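Local coordinates for protein chitinase A (Pteris ryukyuensis, PDB 4RL3) that probably hydrolyses chitin as the catalytic domain of a family 18 glycoside hydrolase from a fern, built as a TIM barrel, at residues R5-A10 and F246-D251; A33-Y38 and V75-G80; S155-D160 and N181-S186. All blocks are in the same frame, centred on the assembly; numbering follows the deposited sequence.

Interaction 1: residues R5-A10 and F246-D251; sequences REYIGA and FIFSAD. With EDO (1,2-ethanediol), chain C.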
loop_
_atom_site.group_PDB
_atom_site.type_symbol
_atom_site.label_atom_id
_atom_site.label_comp_id
_atom_site.label_asym_id
_atom_site.label_seq_id
_atom_site.Cartn_x
_atom_site.Cartn_y
_atom_site.Cartn_z
ATOM N N ARG A 5 8.850 0.769 0.415
ATOM C CA ARG A 5 7.804 -0.225 0.123
ATOM C C ARG A 5 7.545 -0.367 -1.371
ATOM O O ARG A 5 7.652 0.601 -2.121
ATOM C CB ARG A 5 6.496 0.114 0.842
ATOM C CG ARG A 5 6.688 0.847 2.165
ATOM C CD ARG A 5 5.386 1.055 2.905
ATOM N NE ARG A 5 4.944 -0.148 3.602
ATOM C CZ ARG A 5 3.702 -0.357 4.037
ATOM N NH1 ARG A 5 2.750 0.534 3.814
ATOM N NH2 ARG A 5 3.409 -1.493 4.662
ATOM N N GLU A 6 7.225 -1.595 -1.779
ATOM C CA GLU A 6 7.041 -1.962 -3.180
ATOM C C GLU A 6 5.755 -2.777 -3.319
ATOM O O GLU A 6 5.681 -3.912 -2.832
ATOM C CB GLU A 6 8.240 -2.804 -3.651
ATOM C CG GLU A 6 8.237 -3.188 -5.130
ATOM C CD GLU A 6 8.819 -2.126 -6.041
ATOM O OE1 GLU A 6 9.131 -1.015 -5.573
ATOM O OE2 GLU A 6 8.943 -2.422 -7.247
ATOM N N TYR A 7 4.749 -2.216 -3.988
ATOM C CA TYR A 7 3.571 -3.008 -4.362
ATOM C C TYR A 7 3.950 -4.044 -5.409
ATOM O O TYR A 7 4.793 -3.777 -6.283
ATOM C CB TYR A 7 2.435 -2.128 -4.897
ATOM C CG TYR A 7 1.699 -1.323 -3.842
ATOM C CD1 TYR A 7 2.194 -0.097 -3.387
ATOM C CD2 TYR A 7 0.505 -1.781 -3.302
ATOM C CE1 TYR A 7 1.521 0.637 -2.436
ATOM C CE2 TYR A 7 -0.183 -1.039 -2.348
ATOM C CZ TYR A 7 0.333 0.166 -1.913
ATOM O OH TYR A 7 -0.320 0.917 -0.959
ATOM N N ILE A 8 3.348 -5.231 -5.317
ATOM C CA ILE A 8 3.641 -6.306 -6.255
ATOM C C ILE A 8 2.509 -7.323 -6.373
ATOM O O ILE A 8 1.900 -7.705 -5.375
ATOM C CB ILE A 8 4.951 -7.025 -5.846
ATOM C CG1 ILE A 8 5.335 -8.132 -6.846
ATOM C CG2 ILE A 8 4.865 -7.597 -4.433
ATOM C CD1 ILE A 8 6.762 -8.583 -6.707
ATOM N N GLY A 9 2.248 -7.757 -7.607
ATOM C CA GLY A 9 1.478 -8.975 -7.864
ATOM C C GLY A 9 0.144 -8.882 -8.571
ATOM O O GLY A 9 -0.420 -9.911 -8.907
ATOM N N ALA A 10 -0.358 -7.670 -8.817
ATOM C CA ALA A 10 -1.734 -7.504 -9.286
ATOM C C ALA A 10 -1.917 -7.734 -10.776
ATOM O O ALA A 10 -3.036 -7.998 -11.211
ATOM C CB ALA A 10 -2.261 -6.131 -8.914
ATOM N N PHE A 246 7.511 4.862 -1.240
ATOM C CA PHE A 246 7.005 3.640 -1.873
ATOM C C PHE A 246 6.796 3.807 -3.374
ATOM O O PHE A 246 6.634 4.920 -3.874
ATOM C CB PHE A 246 5.734 3.106 -1.191
ATOM C CG PHE A 246 4.476 3.871 -1.519
ATOM C CD1 PHE A 246 4.124 4.999 -0.806
ATOM C CD2 PHE A 246 3.636 3.441 -2.542
ATOM C CE1 PHE A 246 2.960 5.693 -1.102
ATOM C CE2 PHE A 246 2.479 4.137 -2.851
ATOM C CZ PHE A 246 2.137 5.264 -2.133
ATOM N N ILE A 247 6.789 2.673 -4.071
ATOM C CA ILE A 247 6.628 2.615 -5.521
ATOM C C ILE A 247 5.468 1.714 -5.888
ATOM O O ILE A 247 5.314 0.623 -5.337
ATOM C CB ILE A 247 7.918 2.113 -6.206
ATOM C CG1 ILE A 247 9.018 3.170 -6.050
ATOM C CG2 ILE A 247 7.680 1.768 -7.679
ATOM C CD1 ILE A 247 10.388 2.691 -6.500
ATOM N N PHE A 248 4.629 2.214 -6.785
ATOM C CA PHE A 248 3.629 1.411 -7.465
ATOM C C PHE A 248 4.112 1.283 -8.912
ATOM O O PHE A 248 4.015 2.247 -9.675
ATOM C CB PHE A 248 2.275 2.122 -7.379
ATOM C CG PHE A 248 1.122 1.238 -7.719
ATOM C CD1 PHE A 248 0.558 0.425 -6.745
ATOM C CD2 PHE A 248 0.618 1.191 -8.997
ATOM C CE1 PHE A 248 -0.494 -0.405 -7.036
ATOM C CE2 PHE A 248 -0.442 0.357 -9.303
ATOM C CZ PHE A 248 -0.992 -0.448 -8.321
ATOM N N SER A 249 4.668 0.147 -9.335
ATOM C CA SER A 249 4.705 -1.137 -8.629
ATOM C C SER A 249 5.805 -1.983 -9.252
ATOM O O SER A 249 6.309 -1.656 -10.330
ATOM C CB SER A 249 3.394 -1.880 -8.845
ATOM O OG SER A 249 3.149 -2.089 -10.232
ATOM N N ALA A 250 6.135 -3.100 -8.621
ATOM C CA ALA A 250 7.100 -4.034 -9.207
ATOM C C ALA A 250 6.642 -4.530 -10.584
ATOM O O ALA A 250 7.465 -4.691 -11.488
ATOM C CB ALA A 250 7.326 -5.213 -8.273
ATOM N N ASP A 251 5.342 -4.777 -10.728
ATOM C CA ASP A 251 4.782 -5.263 -12.003
ATOM C C ASP A 251 5.026 -4.215 -13.088
ATOM O O ASP A 251 5.380 -4.551 -14.224
ATOM C CB ASP A 251 3.265 -5.549 -11.929
ATOM C CG ASP A 251 2.835 -6.309 -10.676
ATOM O OD1 ASP A 251 3.181 -5.871 -9.560
ATOM O OD2 ASP A 251 2.104 -7.320 -10.802
HETATM C C1 EDO C . 0.147 -3.643 -8.589
HETATM O O1 EDO C . 0.788 -4.914 -8.369
HETATM C C2 EDO C . -0.235 -3.444 -10.058
HETATM O O2 EDO C . 0.919 -3.274 -10.875
#

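Interaction 2: residues A33-Y38 and V75-G80; sequences AFAIDY and VMVSLG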
loop_
_atom_site.group_PDB
_atom_site.type_symbol
_atom_site.label_atom_id
_atom_site.label_comp_id
_atom_site.label_asym_id
_atom_site.label_seq_id
_atom_site.Cartn_x
_atom_site.Cartn_y
_atom_site.Cartn_z
ATOM N N ALA A 33 -0.528 -7.143 -3.881
ATOM C CA ALA A 33 -1.708 -6.446 -4.378
ATOM C C ALA A 33 -2.482 -7.420 -5.275
ATOM O O ALA A 33 -1.930 -7.840 -6.275
ATOM C CB ALA A 33 -1.279 -5.206 -5.155
ATOM N N PHE A 34 -3.723 -7.813 -4.964
ATOM C CA PHE A 34 -4.570 -7.349 -3.862
ATOM C C PHE A 34 -5.341 -8.527 -3.265
ATOM O O PHE A 34 -5.622 -9.516 -3.960
ATOM C CB PHE A 34 -5.613 -6.364 -4.398
ATOM C CG PHE A 34 -5.041 -5.067 -4.889
ATOM C CD1 PHE A 34 -4.709 -4.073 -3.986
ATOM C CD2 PHE A 34 -4.838 -4.838 -6.249
ATOM C CE1 PHE A 34 -4.182 -2.880 -4.418
ATOM C CE2 PHE A 34 -4.320 -3.636 -6.695
ATOM C CZ PHE A 34 -3.988 -2.657 -5.776
ATOM N N ALA A 35 -5.728 -8.400 -1.995
ATOM C CA ALA A 35 -6.787 -9.234 -1.432
ATOM C C ALA A 35 -8.075 -8.438 -1.586
ATOM O O ALA A 35 -8.099 -7.238 -1.327
ATOM C CB ALA A 35 -6.521 -9.577 0.031
ATOM N N ILE A 36 -9.132 -9.091 -2.049
ATOM C CA ILE A 36 -10.402 -8.414 -2.270
ATOM C C ILE A 36 -11.514 -9.308 -1.744
ATOM O O ILE A 36 -11.519 -10.520 -1.994
ATOM C CB ILE A 36 -10.643 -8.135 -3.772
ATOM C CG1 ILE A 36 -9.372 -7.580 -4.436
ATOM C CG2 ILE A 36 -11.811 -7.167 -3.950
ATOM C CD1 ILE A 36 -9.457 -7.448 -5.934
ATOM N N ASP A 37 -12.468 -8.686 -1.054
ATOM C CA ASP A 37 -13.634 -9.387 -0.521
ATOM C C ASP A 37 -14.736 -9.450 -1.577
ATOM O O ASP A 37 -15.858 -8.974 -1.370
ATOM C CB ASP A 37 -14.115 -8.741 0.792
ATOM C CG ASP A 37 -14.419 -7.244 0.671
ATOM O OD1 ASP A 37 -13.703 -6.515 -0.055
ATOM O OD2 ASP A 37 -15.383 -6.782 1.315
ATOM N N TYR A 38 -14.378 -10.051 -2.707
ATOM C CA TYR A 38 -15.261 -10.258 -3.843
ATOM C C TYR A 38 -14.970 -11.607 -4.462
ATOM O O TYR A 38 -13.850 -12.124 -4.369
ATOM C CB TYR A 38 -15.015 -9.193 -4.905
ATOM C CG TYR A 38 -15.841 -7.927 -4.768
ATOM C CD1 TYR A 38 -15.538 -6.957 -3.817
ATOM C CD2 TYR A 38 -16.914 -7.689 -5.609
ATOM C CE1 TYR A 38 -16.288 -5.794 -3.714
ATOM C CE2 TYR A 38 -17.672 -6.534 -5.509
ATOM C CZ TYR A 38 -17.357 -5.585 -4.557
ATOM O OH TYR A 38 -18.120 -4.428 -4.452
ATOM N N VAL A 75 6.522 -8.596 4.429
ATOM C CA VAL A 75 5.564 -8.666 3.319
ATOM C C VAL A 75 4.161 -8.411 3.864
ATOM O O VAL A 75 3.732 -9.061 4.813
ATOM C CB VAL A 75 5.634 -10.016 2.563
ATOM C CG1 VAL A 75 4.686 -10.017 1.365
ATOM C CG2 VAL A 75 7.060 -10.275 2.093
ATOM N N MET A 76 3.476 -7.428 3.287
ATOM C CA MET A 76 2.116 -7.067 3.704
ATOM C C MET A 76 1.154 -7.380 2.561
ATOM O O MET A 76 1.588 -7.808 1.491
ATOM C CB MET A 76 2.080 -5.585 4.113
ATOM C CG MET A 76 2.882 -5.255 5.387
ATOM S SD MET A 76 4.642 -5.081 5.067
ATOM C CE MET A 76 5.158 -4.504 6.683
ATOM N N VAL A 77 -0.147 -7.204 2.787
ATOM C CA VAL A 77 -1.118 -7.356 1.710
ATOM C C VAL A 77 -2.009 -6.120 1.665
ATOM O O VAL A 77 -2.415 -5.610 2.704
ATOM C CB VAL A 77 -1.950 -8.665 1.863
ATOM C CG1 VAL A 77 -2.673 -8.722 3.196
ATOM C CG2 VAL A 77 -2.918 -8.865 0.689
ATOM N N SER A 78 -2.289 -5.653 0.452
ATOM C CA SER A 78 -3.165 -4.513 0.217
ATOM C C SER A 78 -4.577 -4.977 -0.125
ATOM O O SER A 78 -4.764 -5.958 -0.844
ATOM C CB SER A 78 -2.605 -3.660 -0.916
ATOM O OG SER A 78 -3.331 -2.451 -1.031
ATOM N N LEU A 79 -5.557 -4.263 0.428
ATOM C CA LEU A 79 -6.973 -4.587 0.296
ATOM C C LEU A 79 -7.660 -3.674 -0.698
ATOM O O LEU A 79 -7.532 -2.449 -0.625
ATOM C CB LEU A 79 -7.678 -4.455 1.637
ATOM C CG LEU A 79 -7.024 -5.070 2.865
ATOM C CD1 LEU A 79 -7.966 -4.931 4.049
ATOM C CD2 LEU A 79 -6.641 -6.523 2.656
ATOM N N GLY A 80 -8.410 -4.288 -1.615
ATOM C CA GLY A 80 -9.292 -3.558 -2.513
ATOM C C GLY A 80 -8.724 -3.333 -3.887
ATOM O O GLY A 80 -8.889 -4.158 -4.771
#

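Interaction 3: residues S155-D160 and N181-S186; sequences SIAPFD and NFQFYS. With ACT (acetate ion), chain E.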
loop_
_atom_site.group_PDB
_atom_site.type_symbol
_atom_site.label_atom_id
_atom_site.label_comp_id
_atom_site.label_asym_id
_atom_site.label_seq_id
_atom_site.Cartn_x
_atom_site.Cartn_y
_atom_site.Cartn_z
ATOM N N SER A 155 -1.255 0.223 7.188
ATOM C CA SER A 155 -1.149 1.426 6.377
ATOM C C SER A 155 -2.421 1.693 5.605
ATOM O O SER A 155 -3.281 0.820 5.460
ATOM C CB SER A 155 0.027 1.342 5.398
ATOM O OG SER A 155 -0.068 0.216 4.528
ATOM N N ILE A 156 -2.528 2.934 5.143
ATOM C CA ILE A 156 -3.616 3.363 4.275
ATOM C C ILE A 156 -2.989 3.942 3.021
ATOM O O ILE A 156 -1.870 4.443 3.076
ATOM C CB ILE A 156 -4.552 4.387 4.966
ATOM C CG1 ILE A 156 -3.781 5.584 5.515
ATOM C CG2 ILE A 156 -5.318 3.705 6.092
ATOM C CD1 ILE A 156 -4.675 6.736 5.906
ATOM N N ALA A 157 -3.717 3.883 1.905
ATOM C CA ALA A 157 -3.191 4.341 0.609
ATOM C C ALA A 157 -4.093 5.406 -0.048
ATOM O O ALA A 157 -4.701 5.159 -1.087
ATOM C CB ALA A 157 -2.991 3.141 -0.316
ATOM N N PRO A 158 -4.180 6.597 0.559
ATOM C CA PRO A 158 -5.123 7.595 0.058
ATOM C C PRO A 158 -4.607 8.420 -1.106
ATOM O O PRO A 158 -3.421 8.402 -1.422
ATOM C CB PRO A 158 -5.325 8.506 1.259
ATOM C CG PRO A 158 -4.010 8.456 1.967
ATOM C CD PRO A 158 -3.544 7.033 1.810
ATOM N N PHE A 159 -5.528 9.153 -1.720
ATOM C CA PHE A 159 -5.211 10.223 -2.661
ATOM C C PHE A 159 -6.327 11.256 -2.511
ATOM O O PHE A 159 -7.267 11.044 -1.738
ATOM C CB PHE A 159 -5.064 9.700 -4.107
ATOM C CG PHE A 159 -6.299 9.048 -4.658
ATOM C CD1 PHE A 159 -6.627 7.732 -4.338
ATOM C CD2 PHE A 159 -7.131 9.751 -5.507
ATOM C CE1 PHE A 159 -7.781 7.148 -4.861
ATOM C CE2 PHE A 159 -8.281 9.174 -6.027
ATOM C CZ PHE A 159 -8.604 7.874 -5.700
ATOM N N ASP A 160 -6.242 12.382 -3.207
ATOM C CA ASP A 160 -7.147 13.493 -2.883
ATOM C C ASP A 160 -8.620 13.160 -3.101
ATOM O O ASP A 160 -9.478 13.596 -2.331
ATOM C CB ASP A 160 -6.771 14.755 -3.661
ATOM C CG ASP A 160 -5.479 15.400 -3.156
ATOM O OD1 ASP A 160 -5.037 15.108 -2.024
ATOM O OD2 ASP A 160 -4.921 16.230 -3.905
ATOM N N ASN A 181 0.551 5.629 2.894
ATOM C CA ASN A 181 1.034 5.460 1.521
ATOM C C ASN A 181 0.288 6.438 0.601
ATOM O O ASN A 181 -0.531 6.023 -0.217
ATOM C CB ASN A 181 0.784 4.031 0.999
ATOM C CG ASN A 181 1.692 2.962 1.613
ATOM O OD1 ASN A 181 2.414 3.170 2.603
ATOM N ND2 ASN A 181 1.618 1.785 1.030
ATOM N N PHE A 182 0.539 7.735 0.748
ATOM C CA PHE A 182 -0.175 8.707 -0.055
ATOM C C PHE A 182 0.268 8.556 -1.512
ATOM O O PHE A 182 1.456 8.502 -1.799
ATOM C CB PHE A 182 0.063 10.136 0.440
ATOM C CG PHE A 182 -0.856 11.138 -0.193
ATOM C CD1 PHE A 182 -0.566 11.649 -1.445
ATOM C CD2 PHE A 182 -2.024 11.525 0.433
ATOM C CE1 PHE A 182 -1.411 12.539 -2.059
ATOM C CE2 PHE A 182 -2.883 12.421 -0.184
ATOM C CZ PHE A 182 -2.571 12.930 -1.429
ATOM N N GLN A 183 -0.694 8.464 -2.422
ATOM C CA GLN A 183 -0.411 8.223 -3.832
ATOM C C GLN A 183 -0.098 9.513 -4.591
ATOM O O GLN A 183 -0.987 10.128 -5.186
ATOM C CB GLN A 183 -1.594 7.531 -4.496
ATOM C CG GLN A 183 -1.956 6.183 -3.886
ATOM C CD GLN A 183 -3.112 5.532 -4.622
ATOM O OE1 GLN A 183 -3.260 5.685 -5.832
ATOM N NE2 GLN A 183 -3.953 4.823 -3.886
ATOM N N PHE A 184 1.172 9.899 -4.610
ATOM C CA PHE A 184 1.578 11.156 -5.262
ATOM C C PHE A 184 1.596 11.055 -6.779
ATOM O O PHE A 184 1.627 12.079 -7.470
ATOM C CB PHE A 184 2.923 11.625 -4.715
ATOM C CG PHE A 184 2.829 12.161 -3.316
ATOM C CD1 PHE A 184 2.344 13.447 -3.078
ATOM C CD2 PHE A 184 3.176 11.376 -2.225
ATOM C CE1 PHE A 184 2.231 13.932 -1.785
ATOM C CE2 PHE A 184 3.080 11.868 -0.934
ATOM C CZ PHE A 184 2.597 13.146 -0.707
ATOM N N TYR A 185 1.516 9.830 -7.285
ATOM C CA TYR A 185 1.390 9.583 -8.718
ATOM C C TYR A 185 -0.015 9.884 -9.242
ATOM O O TYR A 185 -0.270 9.738 -10.441
ATOM C CB TYR A 185 1.850 8.160 -9.079
ATOM C CG TYR A 185 1.404 7.071 -8.127
ATOM C CD1 TYR A 185 2.172 6.738 -7.015
ATOM C CD2 TYR A 185 0.230 6.368 -8.343
ATOM C CE1 TYR A 185 1.771 5.742 -6.136
ATOM C CE2 TYR A 185 -0.175 5.359 -7.482
ATOM C CZ TYR A 185 0.588 5.052 -6.381
ATOM O OH TYR A 185 0.187 4.058 -5.525
ATOM N N SER A 186 -0.922 10.306 -8.351
ATOM C CA SER A 186 -2.212 10.883 -8.746
ATOM C C SER A 186 -2.043 12.279 -9.369
ATOM O O SER A 186 -2.960 12.762 -10.032
ATOM C CB SER A 186 -3.150 10.974 -7.529
ATOM O OG SER A 186 -2.604 11.814 -6.522
HETATM C C ACT E . -2.505 2.055 -5.391
HETATM O O ACT E . -3.592 1.499 -5.690
HETATM O OXT ACT E . -1.992 2.788 -6.275
HETATM C CH3 ACT E . -1.848 1.837 -4.055
HETATM O O HOH W 1 -4.277 13.219 -5.022
#

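Interaction 1: residues R5-A10 and F246-D251
The ring of Tyr-7 is approached by two phenylalanines. The edge of Phe-248 points at its face in an offset edge-to-face pair, CD1 lying 3.6 Å from Tyr-7 CG with the planes 60° apart; CG of Phe-248 is anti to the backbone N (chi1 -165°), which carries the ring back toward Tyr-7. Phe-246 instead comes to the edge of the tyrosine, its CD2 3.5 Å from Tyr-7 CE1.

Backbone bonds join the parallel strands 5-8 and 246-248. Ile-247 serves both ways, giving its N to Arg-5 O (3.0 Å) and receiving Tyr-7 N on its O (3.2 Å). Past a cis peptide between Phe-248 and Ser-249, Ala-250 N reaches Tyr-7 O at 2.8 Å, nearly straight at 172°, just where Ser-249 N-caps the following helix.

Polar side chains close the other end. Asp-251 OD1 takes Gly-9 N through its syn lone pair (2.9 Å) and also accepts from O1 of a 1,2-ethanediol, probably from the crystallisation liquor, to which Ala-10 N donates. The second hydroxyl of this diol pairs with Ser-249 OG.

Tyr-7 OH bonds to Asp-120 and Asn-181. The aromatic packing thus helps to set the tilt of the tyrosine ring, while the hydroxyl stays committed to polar partners inside the barrel, which is consistent with a role in positioning Asp-120.

Interaction 2: residues A33-Y38 and V75-G80
Phe-34 sets its ring edge against Ser-78, with OG near the ring plane and 3.5 Å from CE1. A chi1 of -67° puts CG beside the backbone N and brings CD1 and CE1 to Ser-78 CB and OG, while Ala-33 CB sits over the centre of one face. Between Ala-33 and Phe-34 the peptide is cis. Ser-78 OG, anti to its own N (chi1 -172°), is hydrogen-bonded to Asp-120.

On the other face of the sheet Ala-35 CB nestles between Val-77 CG2, at 3.7 Å, and Leu-79 CD2, at 4.0 Å. Further along, CG1 and CD1 of Ile-36 both rest against Gly-80 O, CG1 at 3.5 Å. Two backbone bonds hold these positions in parallel register: Ala-35 N to Ser-78 O (2.9 Å) and Gly-80 N to Ala-35 O (3.0 Å). The axes of the short segments 33-36 and 75-80 lie 55° apart, and between the two segments the contact runs from Phe-34 to Ile-36 against Val-77 to Gly-80.

With an alanine in place of Phe-34, the edge beside Ser-78 OG and the cover on Ala-33 CB would disappear, and a gap would probably open beside the serine.

Chemically the sheet is two-sided: small apolar groups interlock on the Ala-35 face, whereas the Ser-78 face offers a buried hydroxyl whose bond to Asp-120 probably helps to orient that carboxylate.

Interaction 3: residues S155-D160 and N181-S186
Gln-183 carries its amide to the carbonyl of Ala-157, NE2 donating to O at 2.9 Å. CG is anti to the carbonyl carbon (chi1 -60°) and the chain is extended beyond it, which brings the amide alongside segment 155-160; the donor stands above the carbonyl plane, 42° out of it, and not on a lone pair. The backbone N of the same residue binds Pro-158 O (2.9 Å), and Asn-181 N binds Ile-156 O (2.7 Å).

Phe-182 starts out away from the partner segment, but with CG anti to the backbone N (chi1 -169°) the end of its ring comes back to Pro-158 and Asp-160. Pro-158 O lies over one face near the rim, Pro-158 CG packs on CD2 at 4.0 Å, and Asp-160 OD1 meets the edge, 3.3 Å from CZ. OD2 of that aspartate is bound by Tyr-187. Phe-159 holds CG in the crowded position between N and carbonyl carbon, setting its ring obliquely beside the Gln-183 amide.

Ser-186 OG folds back to donate to Gln-183 O (2.7 Å) and accepts from a water that also receives Asp-160 N. Tyr-185 OH donates to an acetate (2.6 Å), probably from the crystallisation liquor; the ion also lies against Gln-183.

Gln-183, which touches Asp-122, and Tyr-185 recall the Gln-x-Tyr pair of hevamine-like class III chitinases, in a family 18 cleft at the C-terminal ends of the barrel strands.

In the fold
All three contacts reach one curled sheet, interaction 3 only at its strand ends. Interactions 1 and 2 meet on neighbouring strands 3-8 and 27-36, where Ile-8 O probably bonds to Ala-33 N. Interaction 1 joins the first barrel strand to the last and encloses the other two along the chain. It meets interaction 3 where Asn-181 probably bonds to Arg-5 and Tyr-7 and Phe-246 packs on Asn-181 and Phe-182; interactions 2 and 3 do not touch. All are mainly buried. Interaction 1 relies on aromatic rings and a carboxylate, interaction 2 on small apolar groups and a phenylalanine edge against a serine; interaction 3, mostly in loops, uses an amide and water and reaches the surface at Ser-186.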